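Local coordinates for cytoplasmic protein (Cryptococcus neoformans var. grubii serotype A, PDB 7LPO) that is a family 5 glycoside hydrolase that probably cleaves the beta-glucosidic bond of steryl glucosides, releasing the sterol from glucose, at residues T687-A701 with V756-R770. Residues are numbered along the deposited sequence; the frame is centred on the assembly and turned at random.
Sequences TKFKYAVRVRADDIA and VPGTGEEVYTIEVQR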
ATOM      1  N   THR A 687       2.302 -28.371 -11.047  1.00 21.75           N
ATOM      2  CA  THR A 687       0.953 -28.096 -10.561  1.00 21.10           C
ATOM      3  C   THR A 687       0.715 -28.685  -9.181  1.00 18.33           C
ATOM      4  O   THR A 687      -0.389 -28.539  -8.646  1.00 17.87           O
ATOM      5  CB  THR A 687      -0.157 -28.603 -11.497  1.00 21.44           C
ATOM      6  OG1 THR A 687      -0.322 -30.019 -11.346  1.00 19.64           O
ATOM      7  CG2 THR A 687       0.172 -28.277 -12.945  1.00 23.36           C
ATOM      8  N   LYS A 688       1.722 -29.302  -8.567  1.00 18.21           N
ATOM      9  CA  LYS A 688       1.533 -29.971  -7.289  1.00 19.10           C
ATOM     10  C   LYS A 688       1.214 -28.968  -6.192  1.00 19.53           C
ATOM     11  O   LYS A 688       1.900 -27.952  -6.041  1.00 21.39           O
ATOM     12  CB  LYS A 688       2.780 -30.772  -6.930  1.00 19.35           C
ATOM     13  CG  LYS A 688       2.908 -32.048  -7.760  1.00 21.23           C
ATOM     14  CD  LYS A 688       4.284 -32.663  -7.639  1.00 25.81           C
ATOM     15  CE  LYS A 688       4.219 -34.170  -7.821  1.00 33.02           C
ATOM     16  NZ  LYS A 688       5.573 -34.789  -7.629  1.00 38.97           N
ATOM     17  N   PHE A 689       0.167 -29.271  -5.431  1.00 19.86           N
ATOM     18  CA  PHE A 689      -0.315 -28.450  -4.333  1.00 18.36           C
ATOM     19  C   PHE A 689      -0.416 -29.338  -3.107  1.00 19.36           C
ATOM     20  O   PHE A 689      -0.960 -30.442  -3.189  1.00 19.78           O
ATOM     21  CB  PHE A 689      -1.675 -27.848  -4.670  1.00 16.88           C
ATOM     22  CG  PHE A 689      -2.341 -27.149  -3.529  1.00 15.22           C
ATOM     23  CD1 PHE A 689      -1.829 -25.969  -3.023  1.00 15.21           C
ATOM     24  CD2 PHE A 689      -3.508 -27.643  -2.995  1.00 15.68           C
ATOM     25  CE1 PHE A 689      -2.462 -25.314  -1.998  1.00 15.19           C
ATOM     26  CE2 PHE A 689      -4.140 -26.988  -1.962  1.00 15.19           C
ATOM     27  CZ  PHE A 689      -3.617 -25.824  -1.468  1.00 15.18           C
ATOM     28  N   LYS A 690       0.103 -28.861  -1.981  1.00 21.78           N
ATOM     29  CA  LYS A 690       0.049 -29.603  -0.731  1.00 20.89           C
ATOM     30  C   LYS A 690      -0.334 -28.653   0.393  1.00 20.63           C
ATOM     31  O   LYS A 690       0.308 -27.617   0.586  1.00 21.04           O
ATOM     32  CB  LYS A 690       1.392 -30.275  -0.427  1.00 20.82           C
ATOM     33  CG  LYS A 690       1.428 -30.978   0.922  1.00 23.51           C
ATOM     34  CD  LYS A 690       2.540 -32.006   0.977  1.00 30.91           C
ATOM     35  CE  LYS A 690       2.418 -32.880   2.225  1.00 39.78           C
ATOM     36  NZ  LYS A 690       3.728 -33.070   2.920  1.00 45.24           N
ATOM     37  N   TYR A 691      -1.386 -29.007   1.123  1.00 19.85           N
ATOM     38  CA  TYR A 691      -1.900 -28.205   2.224  1.00 17.80           C
ATOM     39  C   TYR A 691      -1.937 -29.068   3.477  1.00 18.74           C
ATOM     40  O   TYR A 691      -2.549 -30.143   3.474  1.00 18.35           O
ATOM     41  CB  TYR A 691      -3.290 -27.675   1.889  1.00 15.67           C
ATOM     42  CG  TYR A 691      -3.917 -26.854   2.982  1.00 15.73           C
ATOM     43  CD1 TYR A 691      -3.159 -25.965   3.738  1.00 16.74           C
ATOM     44  CD2 TYR A 691      -5.267 -26.958   3.260  1.00 17.04           C
ATOM     45  CE1 TYR A 691      -3.727 -25.216   4.733  1.00 16.18           C
ATOM     46  CE2 TYR A 691      -5.849 -26.194   4.252  1.00 17.63           C
ATOM     47  CZ  TYR A 691      -5.077 -25.327   4.979  1.00 19.41           C
ATOM     48  OH  TYR A 691      -5.664 -24.565   5.959  1.00 23.74           O
ATOM     49  N   ALA A 692      -1.295 -28.590   4.545  1.00 19.66           N
ATOM     50  CA  ALA A 692      -1.298 -29.242   5.848  1.00 17.58           C
ATOM     51  C   ALA A 692      -2.028 -28.364   6.855  1.00 20.27           C
ATOM     52  O   ALA A 692      -1.774 -27.156   6.931  1.00 22.05           O
ATOM     53  CB  ALA A 692       0.128 -29.505   6.332  1.00 17.92           C
ATOM     54  N   VAL A 693      -2.910 -28.972   7.643  1.00 18.69           N
ATOM     55  CA  VAL A 693      -3.732 -28.252   8.608  1.00 21.75           C
ATOM     56  C   VAL A 693      -3.634 -28.935   9.969  1.00 22.97           C
ATOM     57  O   VAL A 693      -3.673 -30.165  10.068  1.00 23.20           O
ATOM     58  CB  VAL A 693      -5.199 -28.166   8.133  1.00 25.31           C
ATOM     59  CG1 VAL A 693      -5.677 -29.523   7.669  1.00 27.49           C
ATOM     60  CG2 VAL A 693      -6.098 -27.618   9.233  1.00 27.92           C
ATOM     61  N   ARG A 694      -3.494 -28.130  11.016  1.00 30.10           N
ATOM     62  CA  ARG A 694      -3.487 -28.621  12.388  1.00 29.71           C
ATOM     63  C   ARG A 694      -4.921 -28.624  12.897  1.00 27.87           C
ATOM     64  O   ARG A 694      -5.561 -27.566  12.964  1.00 27.34           O
ATOM     65  CB  ARG A 694      -2.598 -27.742  13.265  1.00 32.21           C
ATOM     66  CG  ARG A 694      -2.438 -28.221  14.702  1.00 33.47           C
ATOM     67  CD  ARG A 694      -1.262 -27.533  15.395  1.00 34.80           C
ATOM     68  NE  ARG A 694       0.012 -27.853  14.750  1.00 38.24           N
ATOM     69  CZ  ARG A 694       0.730 -28.947  14.999  1.00 42.18           C
ATOM     70  NH1 ARG A 694       0.320 -29.835  15.889  1.00 43.74           N
ATOM     71  NH2 ARG A 694       1.869 -29.150  14.357  1.00 44.70           N
ATOM     72  N   VAL A 695      -5.425 -29.808  13.242  1.00 26.91           N
ATOM     73  CA  VAL A 695      -6.814 -30.006  13.646  1.00 27.86           C
ATOM     74  C   VAL A 695      -6.822 -30.487  15.092  1.00 29.52           C
ATOM     75  O   VAL A 695      -6.172 -31.484  15.423  1.00 27.89           O
ATOM     76  CB  VAL A 695      -7.536 -31.018  12.734  1.00 26.76           C
ATOM     77  CG1 VAL A 695      -9.038 -31.063  13.044  1.00 25.82           C
ATOM     78  CG2 VAL A 695      -7.321 -30.684  11.258  1.00 26.80           C
ATOM     79  N   ARG A 696      -7.550 -29.782  15.948  1.00 37.36           N
ATOM     80  CA  ARG A 696      -7.632 -30.102  17.365  1.00 41.54           C
ATOM     81  C   ARG A 696      -8.912 -30.875  17.668  1.00 40.22           C
ATOM     82  O   ARG A 696      -9.860 -30.901  16.878  1.00 38.74           O
ATOM     83  CB  ARG A 696      -7.585 -28.826  18.213  1.00 45.93           C
ATOM     84  CG  ARG A 696      -6.297 -28.020  18.070  1.00 49.39           C
ATOM     85  CD  ARG A 696      -6.561 -26.513  18.163  1.00 52.96           C
ATOM     86  NE  ARG A 696      -7.448 -26.014  17.108  1.00 54.34           N
ATOM     87  CZ  ARG A 696      -7.675 -24.723  16.866  1.00 52.93           C
ATOM     88  NH1 ARG A 696      -7.072 -23.793  17.598  1.00 52.92           N
ATOM     89  NH2 ARG A 696      -8.502 -24.359  15.895  1.00 51.27           N
ATOM     90  N   ALA A 697      -8.934 -31.493  18.849  1.00 40.41           N
ATOM     91  CA  ALA A 697     -10.066 -32.327  19.230  1.00 40.67           C
ATOM     92  C   ALA A 697     -11.327 -31.517  19.495  1.00 43.13           C
ATOM     93  O   ALA A 697     -12.430 -32.072  19.415  1.00 46.60           O
ATOM     94  CB  ALA A 697      -9.710 -33.152  20.466  1.00 41.63           C
ATOM     95  N   ASP A 698     -11.203 -30.224  19.793  1.00 42.34           N
ATOM     96  CA  ASP A 698     -12.363 -29.388  20.063  1.00 42.22           C
ATOM     97  C   ASP A 698     -12.782 -28.547  18.861  1.00 40.11           C
ATOM     98  O   ASP A 698     -13.668 -27.695  18.994  1.00 39.63           O
ATOM     99  CB  ASP A 698     -12.102 -28.482  21.271  1.00 46.94           C
ATOM    100  CG  ASP A 698     -10.800 -27.705  21.161  1.00 51.33           C
ATOM    101  OD1 ASP A 698     -10.137 -27.780  20.103  1.00 53.53           O
ATOM    102  OD2 ASP A 698     -10.439 -27.018  22.139  1.00 52.76           O
ATOM    103  N   ASP A 699     -12.184 -28.772  17.694  1.00 33.98           N
ATOM    104  CA  ASP A 699     -12.611 -28.064  16.496  1.00 34.32           C
ATOM    105  C   ASP A 699     -13.957 -28.595  16.017  1.00 34.39           C
ATOM    106  O   ASP A 699     -14.312 -29.752  16.248  1.00 35.94           O
ATOM    107  CB  ASP A 699     -11.568 -28.204  15.388  1.00 35.88           C
ATOM    108  CG  ASP A 699     -10.425 -27.216  15.546  1.00 37.17           C
ATOM    109  OD1 ASP A 699     -10.703 -26.053  15.915  1.00 39.93           O
ATOM    110  OD2 ASP A 699      -9.257 -27.598  15.315  1.00 34.46           O
ATOM    111  N   ILE A 700     -14.700 -27.734  15.328  1.00 34.49           N
ATOM    112  CA  ILE A 700     -16.056 -28.035  14.885  1.00 33.66           C
ATOM    113  C   ILE A 700     -16.018 -28.471  13.428  1.00 32.74           C
ATOM    114  O   ILE A 700     -15.641 -27.688  12.548  1.00 32.86           O
ATOM    115  CB  ILE A 700     -16.981 -26.823  15.050  1.00 35.72           C
ATOM    116  CG1 ILE A 700     -17.136 -26.455  16.524  1.00 35.81           C
ATOM    117  CG2 ILE A 700     -18.326 -27.113  14.406  1.00 38.49           C
ATOM    118  CD1 ILE A 700     -17.748 -25.072  16.737  1.00 37.32           C
ATOM    119  N   ALA A 701     -16.440 -29.709  13.171  1.00 31.37           N
ATOM    120  CA  ALA A 701     -16.522 -30.251  11.822  1.00 33.70           C
ATOM    121  C   ALA A 701     -17.816 -31.038  11.685  1.00 38.17           C
ATOM    122  O   ALA A 701     -18.147 -31.848  12.555  1.00 39.18           O
ATOM    123  CB  ALA A 701     -15.326 -31.157  11.504  1.00 31.75           C
ATOM    124  N   VAL A 756     -12.501 -34.566  13.366  1.00 32.76           N
ATOM    125  CA  VAL A 756     -11.417 -34.075  14.209  1.00 35.70           C
ATOM    126  C   VAL A 756     -10.864 -35.259  14.994  1.00 38.18           C
ATOM    127  O   VAL A 756     -11.533 -36.300  15.096  1.00 37.68           O
ATOM    128  CB  VAL A 756     -11.886 -32.942  15.136  1.00 35.51           C
ATOM    129  CG1 VAL A 756     -12.701 -31.930  14.340  1.00 38.21           C
ATOM    130  CG2 VAL A 756     -12.687 -33.493  16.301  1.00 33.93           C
ATOM    131  N   PRO A 757      -9.653 -35.163  15.539  1.00 42.84           N
ATOM    132  CA  PRO A 757      -9.141 -36.251  16.379  1.00 44.91           C
ATOM    133  C   PRO A 757      -9.937 -36.376  17.668  1.00 45.38           C
ATOM    134  O   PRO A 757     -10.436 -35.394  18.221  1.00 46.20           O
ATOM    135  CB  PRO A 757      -7.687 -35.846  16.663  1.00 44.63           C
ATOM    136  CG  PRO A 757      -7.367 -34.762  15.663  1.00 43.58           C
ATOM    137  CD  PRO A 757      -8.671 -34.082  15.352  1.00 42.40           C
ATOM    138  N   GLY A 758     -10.058 -37.614  18.148  1.00 48.65           N
ATOM    139  CA  GLY A 758     -10.712 -37.831  19.424  1.00 49.58           C
ATOM    140  C   GLY A 758      -9.977 -37.204  20.587  1.00 50.32           C
ATOM    141  O   GLY A 758     -10.588 -36.929  21.626  1.00 50.90           O
ATOM    142  N   THR A 759      -8.681 -36.958  20.433  1.00 46.62           N
ATOM    143  CA  THR A 759      -7.873 -36.395  21.499  1.00 45.16           C
ATOM    144  C   THR A 759      -6.720 -35.612  20.890  1.00 42.09           C
ATOM    145  O   THR A 759      -6.145 -36.021  19.881  1.00 40.64           O
ATOM    146  CB  THR A 759      -7.325 -37.492  22.420  1.00 47.04           C
ATOM    147  OG1 THR A 759      -6.416 -36.915  23.365  1.00 50.57           O
ATOM    148  CG2 THR A 759      -6.600 -38.567  21.618  1.00 43.98           C
ATOM    149  N   GLY A 760      -6.392 -34.491  21.518  1.00 40.78           N
ATOM    150  CA  GLY A 760      -5.190 -33.759  21.175  1.00 42.37           C
ATOM    151  C   GLY A 760      -5.260 -33.011  19.866  1.00 44.89           C
ATOM    152  O   GLY A 760      -6.256 -32.344  19.583  1.00 47.16           O
ATOM    153  N   GLU A 761      -4.199 -33.108  19.065  1.00 47.31           N
ATOM    154  CA  GLU A 761      -4.155 -32.428  17.783  1.00 46.19           C
ATOM    155  C   GLU A 761      -3.342 -33.270  16.816  1.00 42.75           C
ATOM    156  O   GLU A 761      -2.456 -34.028  17.218  1.00 43.81           O
ATOM    157  CB  GLU A 761      -3.565 -31.017  17.895  1.00 49.17           C
ATOM    158  CG  GLU A 761      -2.429 -30.872  18.888  1.00 53.70           C
ATOM    159  CD  GLU A 761      -2.082 -29.414  19.159  1.00 57.09           C
ATOM    160  OE1 GLU A 761      -0.899 -29.042  18.987  1.00 57.82           O
ATOM    161  OE2 GLU A 761      -2.997 -28.640  19.534  1.00 58.32           O
ATOM    162  N   GLU A 762      -3.652 -33.118  15.533  1.00 34.64           N
ATOM    163  CA  GLU A 762      -3.095 -33.950  14.483  1.00 33.59           C
ATOM    164  C   GLU A 762      -3.074 -33.133  13.201  1.00 30.02           C
ATOM    165  O   GLU A 762      -3.964 -32.311  12.969  1.00 30.40           O
ATOM    166  CB  GLU A 762      -3.926 -35.224  14.313  1.00 37.48           C
ATOM    167  CG  GLU A 762      -3.230 -36.366  13.605  1.00 42.55           C
ATOM    168  CD  GLU A 762      -4.058 -37.639  13.658  1.00 47.26           C
ATOM    169  OE1 GLU A 762      -4.748 -37.855  14.683  1.00 49.47           O
ATOM    170  OE2 GLU A 762      -4.032 -38.412  12.678  1.00 48.19           O
ATOM    171  N   VAL A 763      -2.048 -33.345  12.387  1.00 25.66           N
ATOM    172  CA  VAL A 763      -1.912 -32.656  11.113  1.00 26.66           C
ATOM    173  C   VAL A 763      -2.471 -33.551  10.013  1.00 28.99           C
ATOM    174  O   VAL A 763      -1.949 -34.643   9.759  1.00 32.89           O
ATOM    175  CB  VAL A 763      -0.448 -32.286  10.824  1.00 25.84           C
ATOM    176  CG1 VAL A 763      -0.339 -31.657   9.433  1.00 23.16           C
ATOM    177  CG2 VAL A 763       0.091 -31.357  11.895  1.00 27.94           C
ATOM    178  N   TYR A 764      -3.523 -33.084   9.356  1.00 26.80           N
ATOM    179  CA  TYR A 764      -4.031 -33.698   8.141  1.00 24.47           C
ATOM    180  C   TYR A 764      -3.396 -33.023   6.926  1.00 26.61           C
ATOM    181  O   TYR A 764      -2.943 -31.878   6.991  1.00 29.55           O
ATOM    182  CB  TYR A 764      -5.549 -33.564   8.067  1.00 22.16           C
ATOM    183  CG  TYR A 764      -6.324 -34.149   9.221  1.00 22.58           C
ATOM    184  CD1 TYR A 764      -5.702 -34.870  10.225  1.00 22.57           C
ATOM    185  CD2 TYR A 764      -7.700 -33.992   9.288  1.00 24.21           C
ATOM    186  CE1 TYR A 764      -6.431 -35.413  11.269  1.00 23.52           C
ATOM    187  CE2 TYR A 764      -8.428 -34.516  10.318  1.00 24.79           C
ATOM    188  CZ  TYR A 764      -7.795 -35.224  11.309  1.00 25.29           C
ATOM    189  OH  TYR A 764      -8.549 -35.746  12.332  1.00 27.47           O
ATOM    190  N   THR A 765      -3.365 -33.744   5.808  1.00 24.47           N
ATOM    191  CA  THR A 765      -2.781 -33.213   4.586  1.00 23.69           C
ATOM    192  C   THR A 765      -3.668 -33.545   3.396  1.00 22.18           C
ATOM    193  O   THR A 765      -4.369 -34.561   3.377  1.00 20.71           O
ATOM    194  CB  THR A 765      -1.366 -33.766   4.318  1.00 25.58           C
ATOM    195  OG1 THR A 765      -1.429 -35.185   4.085  1.00 27.13           O
ATOM    196  CG2 THR A 765      -0.443 -33.472   5.489  1.00 25.13           C
ATOM    197  N   ILE A 766      -3.606 -32.683   2.388  1.00 22.73           N
ATOM    198  CA  ILE A 766      -4.296 -32.891   1.122  1.00 22.61           C
ATOM    199  C   ILE A 766      -3.345 -32.464   0.017  1.00 19.93           C
ATOM    200  O   ILE A 766      -2.713 -31.406   0.113  1.00 17.12           O
ATOM    201  CB  ILE A 766      -5.628 -32.112   1.048  1.00 24.98           C
ATOM    202  CG1 ILE A 766      -6.412 -32.550  -0.189  1.00 27.07           C
ATOM    203  CG2 ILE A 766      -5.399 -30.610   1.037  1.00 26.30           C
ATOM    204  CD1 ILE A 766      -7.898 -32.249  -0.106  1.00 28.57           C
ATOM    205  N   GLU A 767      -3.233 -33.291  -1.020  1.00 22.97           N
ATOM    206  CA  GLU A 767      -2.361 -33.022  -2.154  1.00 26.25           C
ATOM    207  C   GLU A 767      -3.169 -33.069  -3.442  1.00 26.89           C
ATOM    208  O   GLU A 767      -4.037 -33.931  -3.613  1.00 28.32           O
ATOM    209  CB  GLU A 767      -1.211 -34.021  -2.207  1.00 29.56           C
ATOM    210  CG  GLU A 767      -0.420 -34.087  -0.914  1.00 34.66           C
ATOM    211  CD  GLU A 767       0.395 -35.355  -0.786  1.00 40.82           C
ATOM    212  OE1 GLU A 767       1.465 -35.430  -1.428  1.00 43.33           O
ATOM    213  OE2 GLU A 767      -0.033 -36.274  -0.044  1.00 42.12           O
ATOM    214  N   VAL A 768      -2.874 -32.135  -4.341  1.00 21.74           N
ATOM    215  CA  VAL A 768      -3.621 -31.959  -5.578  1.00 20.58           C
ATOM    216  C   VAL A 768      -2.630 -31.759  -6.714  1.00 21.30           C
ATOM    217  O   VAL A 768      -1.594 -31.107  -6.539  1.00 20.76           O
ATOM    218  CB  VAL A 768      -4.581 -30.755  -5.485  1.00 19.02           C
ATOM    219  CG1 VAL A 768      -5.320 -30.542  -6.817  1.00 18.86           C
ATOM    220  CG2 VAL A 768      -5.559 -30.934  -4.338  1.00 20.44           C
ATOM    221  N   GLN A 769      -2.941 -32.324  -7.878  1.00 20.36           N
ATOM    222  CA  GLN A 769      -2.207 -31.990  -9.088  1.00 20.36           C
ATOM    223  C   GLN A 769      -3.098 -32.243 -10.288  1.00 20.22           C
ATOM    224  O   GLN A 769      -4.018 -33.063 -10.237  1.00 19.73           O
ATOM    225  CB  GLN A 769      -0.906 -32.788  -9.227  1.00 22.23           C
ATOM    226  CG  GLN A 769      -1.076 -34.284  -9.354  1.00 26.08           C
ATOM    227  CD  GLN A 769       0.257 -35.013  -9.281  1.00 32.58           C
ATOM    228  OE1 GLN A 769       1.199 -34.691 -10.008  1.00 35.88           O
ATOM    229  NE2 GLN A 769       0.349 -35.986  -8.387  1.00 35.79           N
ATOM    230  N   ARG A 770      -2.806 -31.536 -11.376  1.00 18.78           N
ATOM    231  CA  ARG A 770      -3.512 -31.782 -12.622  1.00 21.98           C
ATOM    232  C   ARG A 770      -3.089 -33.124 -13.208  1.00 21.71           C
ATOM    233  O   ARG A 770      -1.896 -33.435 -13.285  1.00 20.89           O
ATOM    234  CB  ARG A 770      -3.240 -30.666 -13.625  1.00 21.03           C
ATOM    235  CG  ARG A 770      -4.058 -30.806 -14.904  1.00 19.34           C
ATOM    236  CD  ARG A 770      -3.782 -29.664 -15.869  1.00 17.23           C
ATOM    237  NE  ARG A 770      -4.521 -29.832 -17.118  1.00 17.83           N
ATOM    238  CZ  ARG A 770      -4.050 -30.478 -18.183  1.00 19.70           C
ATOM    239  NH1 ARG A 770      -2.839 -31.028 -18.170  1.00 18.13           N
ATOM    240  NH2 ARG A 770      -4.795 -30.585 -19.267  1.00 21.24           N
TER
HETATM  241  O   HOH W   1     -12.979 -34.960  19.234  1.00 35.69           O
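F689-R696 and E761-R770 pair as the two central antiparallel strands of a four-stranded sheet, their axes at 156° and 4.6 Å apart, in the beta-rich C-terminal domain of this family 5 glycoside hydrolase. F689, Y691, V693 and V695 sit in hydrogen-bonded pairs with V768, I766, Y764 and E762, each joined by two backbone bonds. Beyond the two ends of strand 689-696, A697 N bonds to G760 O, and T687 OG1 accepts from R770 N (2.9 Å). The face bearing F689, Y691, V693, I766 and V768 is buried: I766 and V693 reach W752 of strand 749-753, behind the sheet. There V695 forks, CG1 anti to its backbone N (chi1 -172°) and lying 3.8 Å from P757 CD, while CG2 stands over one face of the Y764 ring in a CH-pi contact, 4.1 Å from the centroid. H740 also stacks on this ring, whose OH bonds to P755 O. On the more exposed face, R694 bends at chi3 and lays its guanidinium over V763 CG2; NH1 makes a long salt bridge to E761 OE1 (3.4 Å), the two planes 47° apart, while NE pairs with E678. At the R696-D699 type I turn, D699 OD2 takes R696 N on its anti side and R696 NE (3.0 Å) on its syn side, both from the same face of the carboxylate plane. One water donates to both A697 O (2.9 Å) and P757 O (2.8 Å).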